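Local coordinates for cytoplasmic protein (Cryptococcus neoformans var. grubii serotype A, PDB 7LPO) that probably hydrolyses the beta-glucosidic bond of steryl glucosides, as a fungal sterylglucosidase of glycoside hydrolase family 5, at residues A[60-65]-A[177-182]; A[221-226]-A[369-374]; A[258-263]-A[420-425]; A[563-568]-A[678-683]. All coordinates share one frame; numbering follows the deposited sequence.

In the fold
From the N terminus, contact 1 comes first: helix 61-66 meets residues 177-182, closing a loop that contains strands 98-104 and 137-143. Contact 2 follows in series, joining the turn after helix 206-221 to the end of helix 367-370, far out from the centre of the chain. Contact 3 crosses it, since 258-263 lies between the two segments of contact 2 and 420-425 beyond them; it joins the loops that lead into parallel strands 263-267 and 424-427. Contact 4 closes last, linking the approach to strand 567-570 with strand 676-682 of the C-terminal region. Contacts 3 and 4 are the nearest pair, their centres about 26 Å apart.

Contact 1 (A[60-65]-A[177-182]); sequences GFWETA and AYLHCE
W62 and E182 make the polar link of this buried contact. The indole NE1 donates to E182 OE2 over 2.9 Å in a nearly straight bond (N-H...O 166°), with the oxygen close to the ring plane. The carboxylate is turned well away from that plane, and NE1 reaches OE2 from above the carboxylate plane, 37° out of it. The same OE2 also forms a salt bridge with R58, while OE1 takes a hydrogen bond from T172; both oxygens of this buried acid are thus engaged, which should hold the carboxylate in one rotation and favour its charged form.

The apolar part centres on L179. Its CD2 methyl reaches W62 CZ2 at 3.5 Å and lies 4.2 Å from F61 CE2, approaching both rings obliquely. The two aromatic side chains also touch each other, with F61 CD2 over the indole face.

A sulfur-aromatic contact completes the set. C181 SG sits over one face of the phenyl ring of F61, 4.2 Å from its centroid. The ring is carried out to the sulfur because F61 CG lies anti to the backbone N (chi1 177°).

The arrangement packs the first turn of helix 61-66 against the short 3-10 turn at 180-181, which belongs to the long loop between helices 159-163 and 206-221; F150 and Y169 meet the rings of F61 and W62 from neighbouring loops.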
loop_
_atom_site.group_PDB
_atom_site.type_symbol
_atom_site.label_atom_id
_atom_site.label_comp_id
_atom_site.label_asym_id
_atom_site.label_seq_id
_atom_site.Cartn_x
_atom_site.Cartn_y
_atom_site.Cartn_z
ATOM N N GLY A 60 22.670 -13.217 -8.613
ATOM C CA GLY A 60 22.666 -11.847 -9.084
ATOM C C GLY A 60 22.055 -10.837 -8.132
ATOM O O GLY A 60 22.191 -9.629 -8.371
ATOM N N PHE A 61 21.414 -11.295 -7.050
ATOM C CA PHE A 61 20.695 -10.412 -6.135
ATOM C C PHE A 61 21.626 -9.383 -5.510
ATOM O O PHE A 61 21.386 -8.172 -5.595
ATOM C CB PHE A 61 20.009 -11.274 -5.066
ATOM C CG PHE A 61 19.287 -10.495 -3.995
ATOM C CD1 PHE A 61 18.084 -9.874 -4.261
ATOM C CD2 PHE A 61 19.804 -10.419 -2.713
ATOM C CE1 PHE A 61 17.415 -9.173 -3.264
ATOM C CE2 PHE A 61 19.147 -9.728 -1.723
ATOM C CZ PHE A 61 17.948 -9.106 -1.991
ATOM N N TRP A 62 22.703 -9.847 -4.885
ATOM C CA TRP A 62 23.640 -8.936 -4.240
ATOM C C TRP A 62 24.566 -8.259 -5.251
ATOM O O TRP A 62 24.837 -7.057 -5.140
ATOM C CB TRP A 62 24.473 -9.703 -3.214
ATOM C CG TRP A 62 23.705 -10.264 -2.066
ATOM C CD1 TRP A 62 23.490 -11.586 -1.789
ATOM C CD2 TRP A 62 23.051 -9.529 -1.033
ATOM N NE1 TRP A 62 22.768 -11.720 -0.636
ATOM C CE2 TRP A 62 22.470 -10.472 -0.156
ATOM C CE3 TRP A 62 22.908 -8.170 -0.753
ATOM C CZ2 TRP A 62 21.734 -10.096 0.972
ATOM C CZ3 TRP A 62 22.170 -7.794 0.374
ATOM C CH2 TRP A 62 21.596 -8.757 1.220
ATOM N N GLU A 63 25.052 -9.012 -6.243
ATOM C CA GLU A 63 26.105 -8.502 -7.119
ATOM C C GLU A 63 25.652 -7.281 -7.910
ATOM O O GLU A 63 26.405 -6.308 -8.049
ATOM C CB GLU A 63 26.562 -9.598 -8.079
ATOM C CG GLU A 63 27.293 -10.748 -7.420
ATOM C CD GLU A 63 26.350 -11.829 -6.908
ATOM O OE1 GLU A 63 25.113 -11.618 -6.923
ATOM O OE2 GLU A 63 26.845 -12.896 -6.481
ATOM N N THR A 64 24.440 -7.318 -8.463
ATOM C CA THR A 64 23.989 -6.183 -9.257
ATOM C C THR A 64 23.830 -4.943 -8.387
ATOM O O THR A 64 24.165 -3.834 -8.815
ATOM C CB THR A 64 22.677 -6.506 -9.972
ATOM O OG1 THR A 64 21.704 -6.948 -9.023
ATOM C CG2 THR A 64 22.886 -7.596 -11.019
ATOM N N ALA A 65 23.324 -5.107 -7.162
ATOM C CA ALA A 65 23.135 -3.947 -6.295
ATOM C C ALA A 65 24.477 -3.416 -5.793
ATOM O O ALA A 65 24.671 -2.197 -5.679
ATOM C CB ALA A 65 22.212 -4.305 -5.127
ATOM N N ALA A 177 17.262 -10.202 9.544
ATOM C CA ALA A 177 16.200 -10.111 8.556
ATOM C C ALA A 177 16.062 -11.475 7.897
ATOM O O ALA A 177 17.042 -12.221 7.783
ATOM C CB ALA A 177 16.487 -9.037 7.503
ATOM N N TYR A 178 14.842 -11.796 7.465
ATOM C CA TYR A 178 14.575 -13.009 6.702
ATOM C C TYR A 178 14.367 -12.601 5.251
ATOM O O TYR A 178 13.404 -11.896 4.930
ATOM C CB TYR A 178 13.358 -13.761 7.232
ATOM C CG TYR A 178 13.558 -14.380 8.585
ATOM C CD1 TYR A 178 14.736 -15.053 8.898
ATOM C CD2 TYR A 178 12.566 -14.292 9.562
ATOM C CE1 TYR A 178 14.931 -15.610 10.143
ATOM C CE2 TYR A 178 12.744 -14.862 10.809
ATOM C CZ TYR A 178 13.926 -15.518 11.091
ATOM O OH TYR A 178 14.114 -16.089 12.323
ATOM N N LEU A 179 15.270 -13.039 4.385
ATOM C CA LEU A 179 15.185 -12.793 2.955
ATOM C C LEU A 179 14.627 -14.032 2.274
ATOM O O LEU A 179 15.082 -15.150 2.539
ATOM C CB LEU A 179 16.561 -12.466 2.377
ATOM C CG LEU A 179 17.092 -11.049 2.562
ATOM C CD1 LEU A 179 16.881 -10.542 3.963
ATOM C CD2 LEU A 179 18.580 -11.037 2.191
ATOM N N HIS A 180 13.663 -13.828 1.380
ATOM C CA HIS A 180 13.076 -14.949 0.662
ATOM C C HIS A 180 14.143 -15.792 -0.034
ATOM O O HIS A 180 14.108 -17.028 0.014
ATOM C CB HIS A 180 12.067 -14.420 -0.350
ATOM C CG HIS A 180 11.230 -15.488 -0.971
ATOM N ND1 HIS A 180 10.375 -15.245 -2.024
ATOM C CD2 HIS A 180 11.106 -16.804 -0.679
ATOM C CE1 HIS A 180 9.764 -16.368 -2.357
ATOM N NE2 HIS A 180 10.186 -17.328 -1.553
ATOM N N CYS A 181 15.105 -15.145 -0.680
ATOM C CA CYS A 181 16.092 -15.883 -1.458
ATOM C C CYS A 181 17.160 -16.557 -0.600
ATOM O O CYS A 181 17.935 -17.354 -1.138
ATOM C CB CYS A 181 16.757 -14.953 -2.477
ATOM S SG CYS A 181 17.918 -13.774 -1.765
ATOM N N GLU A 182 17.214 -16.280 0.708
ATOM C CA GLU A 182 18.147 -16.954 1.606
ATOM C C GLU A 182 17.408 -17.715 2.701
ATOM O O GLU A 182 17.924 -17.885 3.807
ATOM C CB GLU A 182 19.136 -15.958 2.215
ATOM C CG GLU A 182 19.963 -15.203 1.169
ATOM C CD GLU A 182 21.128 -14.405 1.759
ATOM O OE1 GLU A 182 21.166 -14.199 2.990
ATOM O OE2 GLU A 182 22.012 -13.977 0.981
#

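Contact 2 (A[221-226]-A[369-374]); sequences YAPKCI and AHHGVW
The imidazole of H371 is sandwiched by the 221-226 segment: K224 CD lies over one face, Y221 O and A222 CA over the other. At the edge, K224 N lies almost in the ring plane and donates to NE2 over 3.2 Å (N-H...N 159°), and C225 SG approaches CE1. The ring thus plugs into a type I beta turn, A222 to C225, while its own segment carries the Schellman motif that ends helix 367-370, with G372 at the C-prime position. A222 CA and K224 CD make CH-pi contacts from the two faces. At the other nitrogen, ND1 bonds to I367 O, so the imidazole is held at both nitrogens and joins the turn to the helix end. P223 CD packs 3.5 Å from H371 CD2. The extended K224 chain brings CD to 3.7 Å from H370 CD2 and NZ over one face of the H370 ring, whose NE2 is bonded to E360 O; NZ donates to H370 O over 3.1 Å, tilted 16° from the carbonyl plane.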
loop_
_atom_site.group_PDB
_atom_site.type_symbol
_atom_site.label_atom_id
_atom_site.label_comp_id
_atom_site.label_asym_id
_atom_site.label_seq_id
_atom_site.Cartn_x
_atom_site.Cartn_y
_atom_site.Cartn_z
ATOM N N TYR A 221 17.777 8.892 19.721
ATOM C CA TYR A 221 18.182 7.616 20.287
ATOM C C TYR A 221 19.552 7.142 19.840
ATOM O O TYR A 221 20.115 6.264 20.500
ATOM C CB TYR A 221 17.144 6.537 19.945
ATOM C CG TYR A 221 15.780 6.871 20.497
ATOM C CD1 TYR A 221 15.556 6.905 21.864
ATOM C CD2 TYR A 221 14.724 7.188 19.654
ATOM C CE1 TYR A 221 14.311 7.241 22.376
ATOM C CE2 TYR A 221 13.494 7.520 20.148
ATOM C CZ TYR A 221 13.285 7.546 21.509
ATOM O OH TYR A 221 12.040 7.888 22.009
ATOM N N ALA A 222 20.104 7.687 18.756
ATOM C CA ALA A 222 21.458 7.354 18.305
ATOM C C ALA A 222 22.235 8.634 18.009
ATOM O O ALA A 222 22.695 8.852 16.886
ATOM C CB ALA A 222 21.416 6.448 17.075
ATOM N N PRO A 223 22.388 9.513 19.006
ATOM C CA PRO A 223 23.053 10.810 18.753
ATOM C C PRO A 223 24.497 10.698 18.282
ATOM O O PRO A 223 25.013 11.631 17.642
ATOM C CB PRO A 223 22.970 11.519 20.114
ATOM C CG PRO A 223 22.704 10.401 21.128
ATOM C CD PRO A 223 21.885 9.394 20.386
ATOM N N LYS A 224 25.175 9.604 18.587
ATOM C CA LYS A 224 26.554 9.444 18.166
ATOM C C LYS A 224 26.695 9.078 16.693
ATOM O O LYS A 224 27.822 9.063 16.183
ATOM C CB LYS A 224 27.228 8.358 19.004
ATOM C CG LYS A 224 27.338 8.676 20.462
ATOM C CD LYS A 224 27.821 7.475 21.252
ATOM C CE LYS A 224 27.502 7.657 22.728
ATOM N NZ LYS A 224 28.373 6.831 23.591
ATOM N N CYS A 225 25.596 8.767 16.002
ATOM C CA CYS A 225 25.665 8.230 14.641
ATOM C C CYS A 225 25.715 9.389 13.651
ATOM O O CYS A 225 24.713 9.798 13.054
ATOM C CB CYS A 225 24.494 7.295 14.379
ATOM S SG CYS A 225 24.605 5.771 15.365
ATOM N N ILE A 226 26.930 9.915 13.478
ATOM C CA ILE A 226 27.205 11.062 12.623
ATOM C C ILE A 226 27.777 10.575 11.298
ATOM O O ILE A 226 28.671 9.722 11.267
ATOM C CB ILE A 226 28.179 12.040 13.312
ATOM C CG1 ILE A 226 27.533 12.665 14.549
ATOM C CG2 ILE A 226 28.647 13.106 12.325
ATOM C CD1 ILE A 226 26.194 13.306 14.297
ATOM N N ALA A 369 24.196 -1.038 22.315
ATOM C CA ALA A 369 25.129 -1.159 23.428
ATOM C C ALA A 369 26.023 0.069 23.511
ATOM O O ALA A 369 26.323 0.562 24.605
ATOM C CB ALA A 369 25.979 -2.422 23.268
ATOM N N HIS A 370 26.453 0.579 22.358
ATOM C CA HIS A 370 27.332 1.736 22.327
ATOM C C HIS A 370 26.652 2.985 22.858
ATOM O O HIS A 370 27.340 3.924 23.257
ATOM C CB HIS A 370 27.818 1.974 20.899
ATOM C CG HIS A 370 28.906 2.991 20.802
ATOM N ND1 HIS A 370 30.076 2.893 21.518
ATOM C CD2 HIS A 370 28.999 4.129 20.076
ATOM C CE1 HIS A 370 30.850 3.923 21.231
ATOM N NE2 HIS A 370 30.215 4.693 20.367
ATOM N N HIS A 371 25.323 3.020 22.862
ATOM C CA HIS A 371 24.568 4.100 23.473
ATOM C C HIS A 371 24.087 3.741 24.874
ATOM O O HIS A 371 23.277 4.475 25.445
ATOM C CB HIS A 371 23.388 4.483 22.574
ATOM C CG HIS A 371 23.794 5.299 21.389
ATOM N ND1 HIS A 371 24.230 4.733 20.210
ATOM C CD2 HIS A 371 23.892 6.641 21.222
ATOM C CE1 HIS A 371 24.556 5.691 19.359
ATOM N NE2 HIS A 371 24.352 6.858 19.945
ATOM N N GLY A 372 24.571 2.636 25.440
ATOM C CA GLY A 372 24.266 2.291 26.812
ATOM C C GLY A 372 22.968 1.546 27.028
ATOM O O GLY A 372 22.525 1.438 28.177
ATOM N N VAL A 373 22.342 1.027 25.970
ATOM C CA VAL A 373 21.098 0.285 26.144
ATOM C C VAL A 373 21.359 -1.034 26.855
ATOM O O VAL A 373 20.567 -1.458 27.706
ATOM C CB VAL A 373 20.410 0.071 24.783
ATOM C CG1 VAL A 373 19.185 -0.847 24.924
ATOM C CG2 VAL A 373 20.016 1.414 24.185
ATOM N N TRP A 374 22.449 -1.721 26.509
ATOM C CA TRP A 374 22.778 -2.981 27.157
ATOM C C TRP A 374 24.286 -3.149 27.220
ATOM O O TRP A 374 25.042 -2.450 26.544
ATOM C CB TRP A 374 22.123 -4.172 26.448
ATOM C CG TRP A 374 22.574 -4.460 25.052
ATOM C CD1 TRP A 374 22.384 -3.678 23.950
ATOM C CD2 TRP A 374 23.258 -5.638 24.592
ATOM N NE1 TRP A 374 22.914 -4.289 22.839
ATOM C CE2 TRP A 374 23.451 -5.494 23.204
ATOM C CE3 TRP A 374 23.718 -6.798 25.218
ATOM C CZ2 TRP A 374 24.087 -6.462 22.434
ATOM C CZ3 TRP A 374 24.356 -7.755 24.452
ATOM C CH2 TRP A 374 24.537 -7.581 23.075
#

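Contact 3 (A[258-263]-A[420-425]); sequences LLDECV and HPESIH
H420 and D260 form a histidine-carboxylate hydrogen bond, the direct polar link of this contact. H420 CG lies anti to the backbone N (chi1 -171°), which carries the imidazole across to the 258-263 loop. There NE2 of H420 donates to D260 OD1 over 2.8 Å (N-H...O 160°), with the oxygen near the imidazole plane; from the carboxylate side the donor stands about 50° out of plane. The histidine's ND1 is bonded to W266 NE1, so both ring nitrogens have partners and the ring's rotation is fixed. A neutral imidazole protonated on NE2 is the likely form.

A water provides an indirect link, donating to D260 OD2 over 2.7 Å and accepting from the backbone N of E422; it ties the other carboxylate oxygen to the turn.

That turn is a type I beta turn from H420 to S423, following helix 400-419 and leading into strand 424-427. The 258-263 loop likewise runs into strand 263-267, which lies parallel to 424-427, consistent with the TIM barrel of family 5 hydrolases.

The remaining contacts are van der Waals packing, partly against oxygens. L259 CD2 sits over the middle of the imidazole face, a CH-pi contact 3.6 Å from the centroid, and S423 CB lies over the opposite face. V263 O is 3.2 Å from H420 CE1 at the ring edge. E422 CB packs 3.4 Å from D260 OD1, although its carboxylate bends away to S9, T12 and Y20.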
loop_
_atom_site.group_PDB
_atom_site.type_symbol
_atom_site.label_atom_id
_atom_site.label_comp_id
_atom_site.label_asym_id
_atom_site.label_seq_id
_atom_site.Cartn_x
_atom_site.Cartn_y
_atom_site.Cartn_z
ATOM N N LEU A 258 1.291 16.745 -17.245
ATOM C CA LEU A 258 0.756 15.633 -16.469
ATOM C C LEU A 258 0.175 16.105 -15.147
ATOM O O LEU A 258 -0.700 15.443 -14.582
ATOM C CB LEU A 258 1.857 14.609 -16.201
ATOM C CG LEU A 258 2.516 13.896 -17.381
ATOM C CD1 LEU A 258 3.712 13.106 -16.883
ATOM C CD2 LEU A 258 1.531 13.004 -18.078
ATOM N N LEU A 259 0.657 17.226 -14.628
ATOM C CA LEU A 259 0.299 17.616 -13.275
ATOM C C LEU A 259 -1.165 18.021 -13.205
ATOM O O LEU A 259 -1.669 18.730 -14.081
ATOM C CB LEU A 259 1.187 18.757 -12.805
ATOM C CG LEU A 259 2.669 18.440 -12.611
ATOM C CD1 LEU A 259 3.370 19.682 -12.063
ATOM C CD2 LEU A 259 2.900 17.265 -11.697
ATOM N N ASP A 260 -1.855 17.522 -12.172
ATOM C CA ASP A 260 -3.226 17.905 -11.840
ATOM C C ASP A 260 -4.268 17.309 -12.780
ATOM O O ASP A 260 -5.318 16.846 -12.321
ATOM C CB ASP A 260 -3.337 19.434 -11.799
ATOM C CG ASP A 260 -2.359 20.053 -10.812
ATOM O OD1 ASP A 260 -2.194 19.471 -9.715
ATOM O OD2 ASP A 260 -1.743 21.101 -11.132
ATOM N N GLU A 261 -3.993 17.306 -14.085
ATOM C CA GLU A 261 -4.893 16.646 -15.020
ATOM C C GLU A 261 -4.774 15.131 -14.916
ATOM O O GLU A 261 -5.775 14.412 -15.025
ATOM C CB GLU A 261 -4.598 17.106 -16.446
ATOM C CG GLU A 261 -5.448 16.413 -17.506
ATOM C CD GLU A 261 -5.301 17.037 -18.889
ATOM O OE1 GLU A 261 -4.400 17.891 -19.081
ATOM O OE2 GLU A 261 -6.089 16.670 -19.787
ATOM N N CYS A 262 -3.556 14.626 -14.720
ATOM C CA CYS A 262 -3.340 13.192 -14.544
ATOM C C CYS A 262 -2.787 12.903 -13.156
ATOM O O CYS A 262 -3.472 12.266 -12.349
ATOM C CB CYS A 262 -2.410 12.666 -15.637
ATOM S SG CYS A 262 -1.951 10.940 -15.430
ATOM N N VAL A 263 -1.575 13.366 -12.847
ATOM C CA VAL A 263 -0.953 13.153 -11.544
ATOM C C VAL A 263 -1.577 14.165 -10.590
ATOM O O VAL A 263 -1.243 15.345 -10.617
ATOM C CB VAL A 263 0.567 13.300 -11.610
ATOM C CG1 VAL A 263 1.170 13.180 -10.216
ATOM C CG2 VAL A 263 1.150 12.267 -12.559
ATOM N N HIS A 420 5.307 20.542 -7.216
ATOM C CA HIS A 420 3.934 20.274 -7.636
ATOM C C HIS A 420 3.052 21.182 -6.791
ATOM O O HIS A 420 2.516 20.763 -5.754
ATOM C CB HIS A 420 3.593 18.794 -7.473
ATOM C CG HIS A 420 2.283 18.406 -8.076
ATOM N ND1 HIS A 420 1.870 17.096 -8.175
ATOM C CD2 HIS A 420 1.278 19.159 -8.584
ATOM C CE1 HIS A 420 0.667 17.057 -8.718
ATOM N NE2 HIS A 420 0.291 18.295 -8.987
ATOM N N PRO A 421 2.888 22.445 -7.203
ATOM C CA PRO A 421 2.217 23.421 -6.328
ATOM C C PRO A 421 0.796 23.057 -5.956
ATOM O O PRO A 421 0.368 23.393 -4.848
ATOM C CB PRO A 421 2.252 24.719 -7.149
ATOM C CG PRO A 421 3.407 24.557 -8.082
ATOM C CD PRO A 421 3.502 23.081 -8.385
ATOM N N GLU A 422 0.041 22.416 -6.848
ATOM C CA GLU A 422 -1.347 22.052 -6.583
ATOM C C GLU A 422 -1.497 20.611 -6.102
ATOM O O GLU A 422 -2.592 20.039 -6.194
ATOM C CB GLU A 422 -2.194 22.257 -7.840
ATOM C CG GLU A 422 -2.191 23.667 -8.388
ATOM C CD GLU A 422 -2.905 24.643 -7.479
ATOM O OE1 GLU A 422 -3.488 24.207 -6.462
ATOM O OE2 GLU A 422 -2.872 25.854 -7.779
ATOM N N SER A 423 -0.427 20.013 -5.591
ATOM C CA SER A 423 -0.477 18.603 -5.242
ATOM C C SER A 423 -1.456 18.348 -4.106
ATOM O O SER A 423 -1.494 19.074 -3.108
ATOM C CB SER A 423 0.906 18.096 -4.841
ATOM O OG SER A 423 0.822 16.750 -4.392
ATOM N N ILE A 424 -2.241 17.292 -4.259
ATOM C CA ILE A 424 -2.999 16.746 -3.145
ATOM C C ILE A 424 -2.046 15.935 -2.279
ATOM O O ILE A 424 -1.297 15.093 -2.782
ATOM C CB ILE A 424 -4.172 15.888 -3.651
ATOM C CG1 ILE A 424 -5.178 16.762 -4.411
ATOM C CG2 ILE A 424 -4.863 15.208 -2.491
ATOM C CD1 ILE A 424 -6.234 15.979 -5.167
ATOM N N HIS A 425 -2.050 16.211 -0.979
ATOM C CA HIS A 425 -1.306 15.403 -0.022
ATOM C C HIS A 425 -2.151 14.197 0.371
ATOM O O HIS A 425 -3.179 14.338 1.049
ATOM C CB HIS A 425 -0.945 16.227 1.204
ATOM C CG HIS A 425 0.124 17.237 0.953
ATOM N ND1 HIS A 425 1.164 17.013 0.078
ATOM C CD2 HIS A 425 0.308 18.481 1.452
ATOM C CE1 HIS A 425 1.951 18.074 0.059
ATOM N NE2 HIS A 425 1.454 18.978 0.884
HETATM O O HOH W 1 0.444 21.940 -9.849
#

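Contact 4 (A[563-568]-A[678-683]); sequences PNCLNY and ERIDFD
C565 meets strand 676-682 with its sulfur. From CB, which points to the strand, one atom remains: with SG anti to the carbonyl carbon (chi1 -66°), the thiol is carried on toward the strand, 4.0 Å from E678 C and 3.9 Å from R679 N. The same sulfur also touches the I680 branch that ends in CD1, with CD1 at 3.7 Å and CG1 at 3.8 Å. It thus rests on the single peptide bond between E678 and R679 and on the end of an apolar side chain.

Next to it, P563 lies alongside R679, the two side chains pointing the same way. The proline CD is 3.6 Å from R679 NH1, approached obliquely to the guanidinium. That group is kept in place by D681, which it grips side-on: NE donates to OD2 over 2.6 Å and NH2 to OD1 over 3.0 Å, making a bidentate salt bridge within the strand.

A water bridges the backbones where they run closest, donating to P563 O and, over 2.8 Å, to E678 O. E678 itself turns its carboxylate to R694.

E678 and R679 both face A692 on the neighbouring strand 689-696, the signature of a classic beta bulge. This bulged strand belongs to the glycoside hydrolase family 5 C-terminal domain, and its packing on the loop into strand 567-570 is consistent with the junction between that domain and the catalytic barrel.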
loop_
_atom_site.group_PDB
_atom_site.type_symbol
_atom_site.label_atom_id
_atom_site.label_comp_id
_atom_site.label_asym_id
_atom_site.label_seq_id
_atom_site.Cartn_x
_atom_site.Cartn_y
_atom_site.Cartn_z
ATOM N N PRO A 563 -22.763 2.645 3.380
ATOM C CA PRO A 563 -22.725 4.091 3.624
ATOM C C PRO A 563 -21.346 4.699 3.453
ATOM O O PRO A 563 -21.228 5.932 3.522
ATOM C CB PRO A 563 -23.192 4.207 5.080
ATOM C CG PRO A 563 -22.667 2.923 5.719
ATOM C CD PRO A 563 -22.835 1.868 4.636
ATOM N N ASN A 564 -20.303 3.884 3.256
ATOM C CA ASN A 564 -18.948 4.419 3.190
ATOM C C ASN A 564 -18.696 5.120 1.860
ATOM O O ASN A 564 -18.129 6.213 1.834
ATOM C CB ASN A 564 -17.931 3.297 3.421
ATOM C CG ASN A 564 -18.040 2.692 4.815
ATOM O OD1 ASN A 564 -18.403 3.373 5.767
ATOM N ND2 ASN A 564 -17.715 1.413 4.937
ATOM N N CYS A 565 -19.090 4.496 0.747
ATOM C CA CYS A 565 -18.952 5.082 -0.591
ATOM C C CYS A 565 -17.533 5.603 -0.834
ATOM O O CYS A 565 -17.318 6.750 -1.233
ATOM C CB CYS A 565 -19.990 6.191 -0.801
ATOM S SG CYS A 565 -21.719 5.617 -0.831
ATOM N N LEU A 566 -16.557 4.725 -0.636
ATOM C CA LEU A 566 -15.165 5.135 -0.555
ATOM C C LEU A 566 -14.450 5.103 -1.903
ATOM O O LEU A 566 -14.810 4.358 -2.821
ATOM C CB LEU A 566 -14.408 4.233 0.422
ATOM C CG LEU A 566 -14.505 4.563 1.910
ATOM C CD1 LEU A 566 -14.049 3.361 2.734
ATOM C CD2 LEU A 566 -13.674 5.791 2.238
ATOM N N ASN A 567 -13.429 5.948 -2.006
ATOM C CA ASN A 567 -12.413 5.825 -3.033
ATOM C C ASN A 567 -11.428 4.729 -2.630
ATOM O O ASN A 567 -11.184 4.494 -1.438
ATOM C CB ASN A 567 -11.678 7.155 -3.213
ATOM C CG ASN A 567 -12.621 8.334 -3.375
ATOM O OD1 ASN A 567 -13.302 8.477 -4.392
ATOM N ND2 ASN A 567 -12.661 9.190 -2.368
ATOM N N TYR A 568 -10.860 4.044 -3.622
ATOM C CA TYR A 568 -9.865 3.048 -3.247
ATOM C C TYR A 568 -9.035 2.591 -4.433
ATOM O O TYR A 568 -9.400 2.785 -5.593
ATOM C CB TYR A 568 -10.516 1.829 -2.580
ATOM C CG TYR A 568 -11.565 1.108 -3.411
ATOM C CD1 TYR A 568 -11.200 0.245 -4.434
ATOM C CD2 TYR A 568 -12.913 1.279 -3.161
ATOM C CE1 TYR A 568 -12.146 -0.421 -5.183
ATOM C CE2 TYR A 568 -13.874 0.599 -3.904
ATOM C CZ TYR A 568 -13.480 -0.241 -4.911
ATOM O OH TYR A 568 -14.427 -0.905 -5.652
ATOM N N GLU A 678 -24.807 8.740 -0.855
ATOM C CA GLU A 678 -25.325 8.329 0.445
ATOM C C GLU A 678 -25.177 6.837 0.698
ATOM O O GLU A 678 -24.751 6.441 1.789
ATOM C CB GLU A 678 -26.802 8.731 0.584
ATOM C CG GLU A 678 -27.384 8.402 1.948
ATOM C CD GLU A 678 -28.106 9.573 2.582
ATOM O OE1 GLU A 678 -29.330 9.469 2.782
ATOM O OE2 GLU A 678 -27.452 10.595 2.880
ATOM N N ARG A 679 -25.520 5.991 -0.274
ATOM C CA ARG A 679 -25.465 4.550 -0.054
ATOM C C ARG A 679 -25.312 3.810 -1.377
ATOM O O ARG A 679 -25.973 4.144 -2.366
ATOM C CB ARG A 679 -26.723 4.040 0.672
ATOM C CG ARG A 679 -26.450 2.749 1.404
ATOM C CD ARG A 679 -27.643 1.991 1.949
ATOM N NE ARG A 679 -27.203 0.604 2.127
ATOM C CZ ARG A 679 -26.554 0.139 3.196
ATOM N NH1 ARG A 679 -26.297 0.932 4.228
ATOM N NH2 ARG A 679 -26.161 -1.133 3.232
ATOM N N ILE A 680 -24.458 2.789 -1.379
ATOM C CA ILE A 680 -24.292 1.906 -2.528
ATOM C C ILE A 680 -24.462 0.468 -2.073
ATOM O O ILE A 680 -23.880 0.061 -1.062
ATOM C CB ILE A 680 -22.917 2.061 -3.195
ATOM C CG1 ILE A 680 -22.761 3.441 -3.817
ATOM C CG2 ILE A 680 -22.735 0.979 -4.254
ATOM C CD1 ILE A 680 -21.315 3.823 -4.019
ATOM N N ASP A 681 -25.227 -0.308 -2.841
ATOM C CA ASP A 681 -25.428 -1.724 -2.573
ATOM C C ASP A 681 -25.363 -2.475 -3.893
ATOM O O ASP A 681 -26.027 -2.096 -4.862
ATOM C CB ASP A 681 -26.776 -1.987 -1.889
ATOM C CG ASP A 681 -26.809 -1.510 -0.446
ATOM O OD1 ASP A 681 -26.016 -2.012 0.383
ATOM O OD2 ASP A 681 -27.646 -0.642 -0.132
ATOM N N PHE A 682 -24.580 -3.543 -3.929
ATOM C CA PHE A 682 -24.457 -4.357 -5.128
ATOM C C PHE A 682 -24.440 -5.815 -4.713
ATOM O O PHE A 682 -23.703 -6.192 -3.796
ATOM C CB PHE A 682 -23.187 -4.014 -5.907
ATOM C CG PHE A 682 -22.920 -4.938 -7.061
ATOM C CD1 PHE A 682 -23.773 -4.972 -8.148
ATOM C CD2 PHE A 682 -21.819 -5.771 -7.055
ATOM C CE1 PHE A 682 -23.529 -5.808 -9.215
ATOM C CE2 PHE A 682 -21.569 -6.615 -8.117
ATOM C CZ PHE A 682 -22.425 -6.636 -9.198
ATOM N N ASP A 683 -25.239 -6.626 -5.399
ATOM C CA ASP A 683 -25.346 -8.054 -5.142
ATOM C C ASP A 683 -24.974 -8.808 -6.414
ATOM O O ASP A 683 -25.648 -8.677 -7.441
ATOM C CB ASP A 683 -26.756 -8.405 -4.680
ATOM C CG ASP A 683 -26.929 -9.878 -4.408
ATOM O OD1 ASP A 683 -26.243 -10.400 -3.498
ATOM O OD2 ASP A 683 -27.753 -10.507 -5.103
HETATM O O HOH W 2 -23.338 7.937 3.669
#